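Viral CASP8 and FADD-like apoptosis regulator (PDB 2BBR) inhibits death-receptor-induced apoptosis by interfering with caspase-8 recruitment and activation at the death-inducing signaling complex, and also suppresses host NF-kappa-B activation. Local coordinates at residues E111-A119 against L130-L139. Sequence-based numbering, arbitrary orientation.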
ATOM      1  N   GLU A 111      -0.418   8.500  17.321  1.00 13.21           N
ATOM      2  CA  GLU A 111       0.867   8.330  16.650  1.00 12.40           C
ATOM      3  C   GLU A 111       0.800   8.962  15.262  1.00 11.68           C
ATOM      4  O   GLU A 111       1.720   9.655  14.838  1.00 12.32           O
ATOM      5  CB  GLU A 111       1.212   6.841  16.529  1.00 14.09           C
ATOM      6  CG  GLU A 111       1.459   6.157  17.864  1.00 14.28           C
ATOM      7  CD  GLU A 111       1.699   4.663  17.733  1.00 14.13           C
ATOM      8  OE1 GLU A 111       0.845   3.972  17.140  1.00 14.96           O
ATOM      9  OE2 GLU A 111       2.736   4.181  18.235  1.00 17.56           O
ATOM     10  N   LEU A 112      -0.305   8.725  14.560  1.00 11.67           N
ATOM     11  CA  LEU A 112      -0.471   9.283  13.226  1.00 11.50           C
ATOM     12  C   LEU A 112      -0.472  10.808  13.283  1.00 11.82           C
ATOM     13  O   LEU A 112       0.130  11.469  12.438  1.00 12.73           O
ATOM     14  CB  LEU A 112      -1.767   8.769  12.596  1.00 12.86           C
ATOM     15  CG  LEU A 112      -2.131   9.314  11.211  1.00 12.17           C
ATOM     16  CD1 LEU A 112      -1.011   9.035  10.216  1.00 13.70           C
ATOM     17  CD2 LEU A 112      -3.426   8.670  10.750  1.00 14.90           C
ATOM     18  N   ARG A 113      -1.147  11.369  14.284  1.00 12.60           N
ATOM     19  CA  ARG A 113      -1.186  12.817  14.438  1.00 13.09           C
ATOM     20  C   ARG A 113       0.230  13.356  14.653  1.00 13.10           C
ATOM     21  O   ARG A 113       0.619  14.356  14.059  1.00 12.94           O
ATOM     22  CB  ARG A 113      -2.065  13.203  15.629  1.00 16.02           C
ATOM     23  CG  ARG A 113      -2.040  14.687  15.970  1.00 20.47           C
ATOM     24  CD  ARG A 113      -2.568  14.914  17.375  1.00 23.36           C
ATOM     25  NE  ARG A 113      -1.917  14.013  18.322  1.00 28.40           N
ATOM     26  CZ  ARG A 113      -0.608  13.988  18.556  1.00 29.41           C
ATOM     27  NH1 ARG A 113       0.202  14.823  17.919  1.00 30.46           N
ATOM     28  NH2 ARG A 113      -0.105  13.111  19.413  1.00 27.73           N
ATOM     29  N   ALA A 114       1.001  12.683  15.504  1.00 12.71           N
ATOM     30  CA  ALA A 114       2.368  13.112  15.776  1.00 12.16           C
ATOM     31  C   ALA A 114       3.194  13.092  14.494  1.00 11.92           C
ATOM     32  O   ALA A 114       3.968  14.007  14.229  1.00 12.30           O
ATOM     33  CB  ALA A 114       3.007  12.209  16.826  1.00 13.54           C
ATOM     34  N   LEU A 115       3.017  12.047  13.688  1.00 11.75           N
ATOM     35  CA  LEU A 115       3.759  11.921  12.439  1.00 11.72           C
ATOM     36  C   LEU A 115       3.406  13.042  11.472  1.00 10.74           C
ATOM     37  O   LEU A 115       4.284  13.593  10.810  1.00 11.59           O
ATOM     38  CB  LEU A 115       3.483  10.560  11.794  1.00 11.70           C
ATOM     39  CG  LEU A 115       4.047   9.355  12.550  1.00 12.29           C
ATOM     40  CD1 LEU A 115       3.547   8.078  11.908  1.00 13.30           C
ATOM     41  CD2 LEU A 115       5.572   9.406  12.547  1.00 13.21           C
ATOM     42  N   ARG A 116       2.120  13.379  11.386  1.00 11.75           N
ATOM     43  CA  ARG A 116       1.701  14.455  10.492  1.00 11.50           C
ATOM     44  C   ARG A 116       2.342  15.768  10.932  1.00 12.18           C
ATOM     45  O   ARG A 116       2.748  16.579  10.103  1.00 13.23           O
ATOM     46  CB  ARG A 116       0.174  14.600  10.480  1.00 12.82           C
ATOM     47  CG  ARG A 116      -0.568  13.431   9.842  1.00 13.48           C
ATOM     48  CD  ARG A 116      -2.024  13.802   9.575  1.00 15.80           C
ATOM     49  NE  ARG A 116      -2.700  14.244  10.792  1.00 16.50           N
ATOM     50  CZ  ARG A 116      -3.531  13.494  11.508  1.00 16.60           C
ATOM     51  NH1 ARG A 116      -3.808  12.256  11.134  1.00 17.50           N
ATOM     52  NH2 ARG A 116      -4.075  13.985  12.611  1.00 15.99           N
ATOM     53  N   LEU A 117       2.432  15.970  12.243  1.00 12.74           N
ATOM     54  CA  LEU A 117       3.041  17.179  12.781  1.00 14.10           C
ATOM     55  C   LEU A 117       4.542  17.197  12.486  1.00 13.30           C
ATOM     56  O   LEU A 117       5.096  18.242  12.145  1.00 14.51           O
ATOM     57  CB  LEU A 117       2.785  17.278  14.288  1.00 16.08           C
ATOM     58  CG  LEU A 117       1.311  17.396  14.697  1.00 19.98           C
ATOM     59  CD1 LEU A 117       1.203  17.537  16.208  1.00 21.67           C
ATOM     60  CD2 LEU A 117       0.680  18.599  14.009  1.00 22.41           C
ATOM     61  N   PHE A 118       5.201  16.044  12.614  1.00 13.56           N
ATOM     62  CA  PHE A 118       6.634  15.965  12.326  1.00 14.52           C
ATOM     63  C   PHE A 118       6.867  16.344  10.870  1.00 14.01           C
ATOM     64  O   PHE A 118       7.802  17.077  10.545  1.00 14.34           O
ATOM     65  CB  PHE A 118       7.188  14.547  12.531  1.00 15.19           C
ATOM     66  CG  PHE A 118       7.155  14.059  13.952  1.00 15.18           C
ATOM     67  CD1 PHE A 118       7.096  14.944  15.025  1.00 15.74           C
ATOM     68  CD2 PHE A 118       7.218  12.694  14.217  1.00 16.65           C
ATOM     69  CE1 PHE A 118       7.100  14.471  16.338  1.00 17.76           C
ATOM     70  CE2 PHE A 118       7.223  12.213  15.522  1.00 18.65           C
ATOM     71  CZ  PHE A 118       7.163  13.103  16.585  1.00 18.74           C
ATOM     72  N   ALA A 119       6.014  15.829   9.988  1.00 13.57           N
ATOM     73  CA  ALA A 119       6.134  16.105   8.563  1.00 12.32           C
ATOM     74  C   ALA A 119       5.991  17.590   8.254  1.00 12.58           C
ATOM     75  O   ALA A 119       6.776  18.153   7.489  1.00 13.45           O
ATOM     76  CB  ALA A 119       5.091  15.309   7.785  1.00 13.70           C
ATOM     77  N   LEU A 130      -2.294  17.998   4.291  1.00 16.84           N
ATOM     78  CA  LEU A 130      -2.629  17.169   5.439  1.00 17.73           C
ATOM     79  C   LEU A 130      -3.596  17.847   6.400  1.00 17.75           C
ATOM     80  O   LEU A 130      -3.581  19.069   6.562  1.00 20.53           O
ATOM     81  CB  LEU A 130      -1.356  16.809   6.201  1.00 16.54           C
ATOM     82  CG  LEU A 130      -0.257  16.083   5.423  1.00 16.49           C
ATOM     83  CD1 LEU A 130       1.009  16.034   6.263  1.00 17.51           C
ATOM     84  CD2 LEU A 130      -0.729  14.684   5.057  1.00 18.31           C
ATOM     85  N   SER A 131      -4.435  17.038   7.039  1.00 16.69           N
ATOM     86  CA  SER A 131      -5.398  17.532   8.014  1.00 15.98           C
ATOM     87  C   SER A 131      -5.565  16.454   9.074  1.00 15.55           C
ATOM     88  O   SER A 131      -4.974  15.376   8.972  1.00 14.20           O
ATOM     89  CB  SER A 131      -6.751  17.820   7.357  1.00 18.01           C
ATOM     90  OG  SER A 131      -7.419  16.620   7.009  1.00 19.17           O
ATOM     91  N   GLU A 132      -6.379  16.744  10.084  1.00 15.07           N
ATOM     92  CA  GLU A 132      -6.619  15.803  11.169  1.00 15.82           C
ATOM     93  C   GLU A 132      -7.328  14.539  10.693  1.00 15.20           C
ATOM     94  O   GLU A 132      -7.452  13.569  11.440  1.00 17.32           O
ATOM     95  CB  GLU A 132      -7.427  16.486  12.276  1.00 17.51           C
ATOM     96  CG  GLU A 132      -6.727  17.716  12.835  1.00 23.32           C
ATOM     97  CD  GLU A 132      -7.471  18.360  13.985  1.00 25.74           C
ATOM     98  OE1 GLU A 132      -7.583  17.726  15.054  1.00 28.25           O
ATOM     99  OE2 GLU A 132      -7.943  19.505  13.820  1.00 29.73           O
ATOM    100  N   SER A 133      -7.788  14.542   9.446  1.00 14.25           N
ATOM    101  CA  SER A 133      -8.463  13.370   8.907  1.00 15.65           C
ATOM    102  C   SER A 133      -7.566  12.563   7.969  1.00 13.97           C
ATOM    103  O   SER A 133      -7.965  11.508   7.481  1.00 14.23           O
ATOM    104  CB  SER A 133      -9.739  13.782   8.169  1.00 17.72           C
ATOM    105  OG  SER A 133      -9.447  14.633   7.074  1.00 19.95           O
ATOM    106  N   SER A 134      -6.352  13.049   7.721  1.00 13.86           N
ATOM    107  CA  SER A 134      -5.432  12.352   6.823  1.00 13.00           C
ATOM    108  C   SER A 134      -4.958  11.002   7.345  1.00 13.53           C
ATOM    109  O   SER A 134      -4.462  10.895   8.465  1.00 14.15           O
ATOM    110  CB  SER A 134      -4.207  13.223   6.534  1.00 13.51           C
ATOM    111  OG  SER A 134      -4.560  14.404   5.838  1.00 14.30           O
ATOM    112  N   ARG A 135      -5.103   9.974   6.512  1.00 12.71           N
ATOM    113  CA  ARG A 135      -4.676   8.620   6.856  1.00 12.38           C
ATOM    114  C   ARG A 135      -3.164   8.505   6.649  1.00 11.44           C
ATOM    115  O   ARG A 135      -2.555   9.362   6.006  1.00 11.25           O
ATOM    116  CB  ARG A 135      -5.362   7.596   5.944  1.00 15.46           C
ATOM    117  CG  ARG A 135      -6.882   7.644   5.914  1.00 15.42           C
ATOM    118  CD  ARG A 135      -7.415   6.514   5.036  1.00 19.52           C
ATOM    119  NE  ARG A 135      -8.870   6.390   5.084  1.00 19.02           N
ATOM    120  CZ  ARG A 135      -9.715   7.130   4.373  1.00 19.48           C
ATOM    121  NH1 ARG A 135      -9.260   8.057   3.544  1.00 20.84           N
ATOM    122  NH2 ARG A 135     -11.022   6.940   4.493  1.00 21.31           N
ATOM    123  N   PHE A 136      -2.560   7.444   7.176  1.00 10.66           N
ATOM    124  CA  PHE A 136      -1.125   7.247   6.995  1.00 10.61           C
ATOM    125  C   PHE A 136      -0.771   7.167   5.506  1.00 10.42           C
ATOM    126  O   PHE A 136       0.226   7.753   5.075  1.00 10.46           O
ATOM    127  CB  PHE A 136      -0.645   5.974   7.696  1.00 11.21           C
ATOM    128  CG  PHE A 136       0.841   5.747   7.585  1.00  9.56           C
ATOM    129  CD1 PHE A 136       1.735   6.552   8.280  1.00 11.91           C
ATOM    130  CD2 PHE A 136       1.347   4.745   6.765  1.00 10.46           C
ATOM    131  CE1 PHE A 136       3.111   6.361   8.158  1.00 11.50           C
ATOM    132  CE2 PHE A 136       2.717   4.546   6.638  1.00 10.28           C
ATOM    133  CZ  PHE A 136       3.603   5.354   7.332  1.00 10.88           C
ATOM    134  N   VAL A 137      -1.574   6.460   4.712  1.00 10.17           N
ATOM    135  CA  VAL A 137      -1.259   6.364   3.288  1.00  9.89           C
ATOM    136  C   VAL A 137      -1.314   7.730   2.628  1.00  9.87           C
ATOM    137  O   VAL A 137      -0.594   7.992   1.666  1.00 10.23           O
ATOM    138  CB  VAL A 137      -2.202   5.391   2.528  1.00 11.42           C
ATOM    139  CG1 VAL A 137      -1.927   3.963   2.963  1.00 14.42           C
ATOM    140  CG2 VAL A 137      -3.658   5.763   2.764  1.00 12.59           C
ATOM    141  N   GLU A 138      -2.163   8.612   3.142  1.00 11.03           N
ATOM    142  CA  GLU A 138      -2.253   9.950   2.582  1.00 10.53           C
ATOM    143  C   GLU A 138      -1.018  10.757   2.995  1.00 10.34           C
ATOM    144  O   GLU A 138      -0.523  11.578   2.225  1.00 10.50           O
ATOM    145  CB  GLU A 138      -3.572  10.602   3.015  1.00 12.54           C
ATOM    146  CG  GLU A 138      -4.758   9.978   2.268  1.00 16.50           C
ATOM    147  CD  GLU A 138      -6.117  10.227   2.906  1.00 18.11           C
ATOM    148  OE1 GLU A 138      -7.135   9.899   2.261  1.00 24.40           O
ATOM    149  OE2 GLU A 138      -6.175  10.727   4.044  1.00 17.99           O
ATOM    150  N   LEU A 139      -0.502  10.502   4.194  1.00  9.91           N
ATOM    151  CA  LEU A 139       0.716  11.163   4.655  1.00  9.87           C
ATOM    152  C   LEU A 139       1.873  10.704   3.755  1.00  9.10           C
ATOM    153  O   LEU A 139       2.701  11.513   3.330  1.00  9.80           O
ATOM    154  CB  LEU A 139       1.014  10.787   6.110  1.00 11.57           C
ATOM    155  CG  LEU A 139       2.389  11.182   6.659  1.00 11.62           C
ATOM    156  CD1 LEU A 139       2.578  12.688   6.567  1.00 13.67           C
ATOM    157  CD2 LEU A 139       2.518  10.710   8.103  1.00 13.93           C
TER
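Leu139 is the bump that fills the hollow on helix 109-122: its CD2 lies 3.8 Å from Leu115 CB, while its other methyl, CD1, lies 3.8 Å from Ala119 CB. A forked leucine suits this place because each branch meets a different turn of the helix, and the small methyl of Ala119 leaves room for it. Leu112 is the reciprocal bump, its methyls set against the backbone where the loop enters helix 136-145. Its CG is turned anti to the backbone N (chi1 177°), which carries CD2 to 3.4 Å from Ser134 O and CD1 to 3.7 Å from Phe136 CA; CD1 also sits at the edge of the phenyl ring, near its plane. That long, flat ring reaches on to Leu115, with CE1 4.1 Å from Leu115 CD1, and Met160 and Leu161 of helix 155-163 pack on Leu115 as well.

Beside this apolar layer, Arg116, bent at chi3 (-56°), slides CD past Ser134 CB and holds its guanidinium between Ser131 O and Glu132 CA of the turn and Arg113 CA of its own helix. NH1 gives a weak hydrogen bond to Ser134 O (3.1 Å, 128°). Arginine suits a place needing an apolar stem and a polar head for backbone carbonyls. Ser134 OG accepts from Ser131 N at 2.9 Å, pinning the type I turn. Such direct helix packing, flanked by the connecting loop, belongs to the antiparallel six-helix bundle of the death fold, here the second death effector domain.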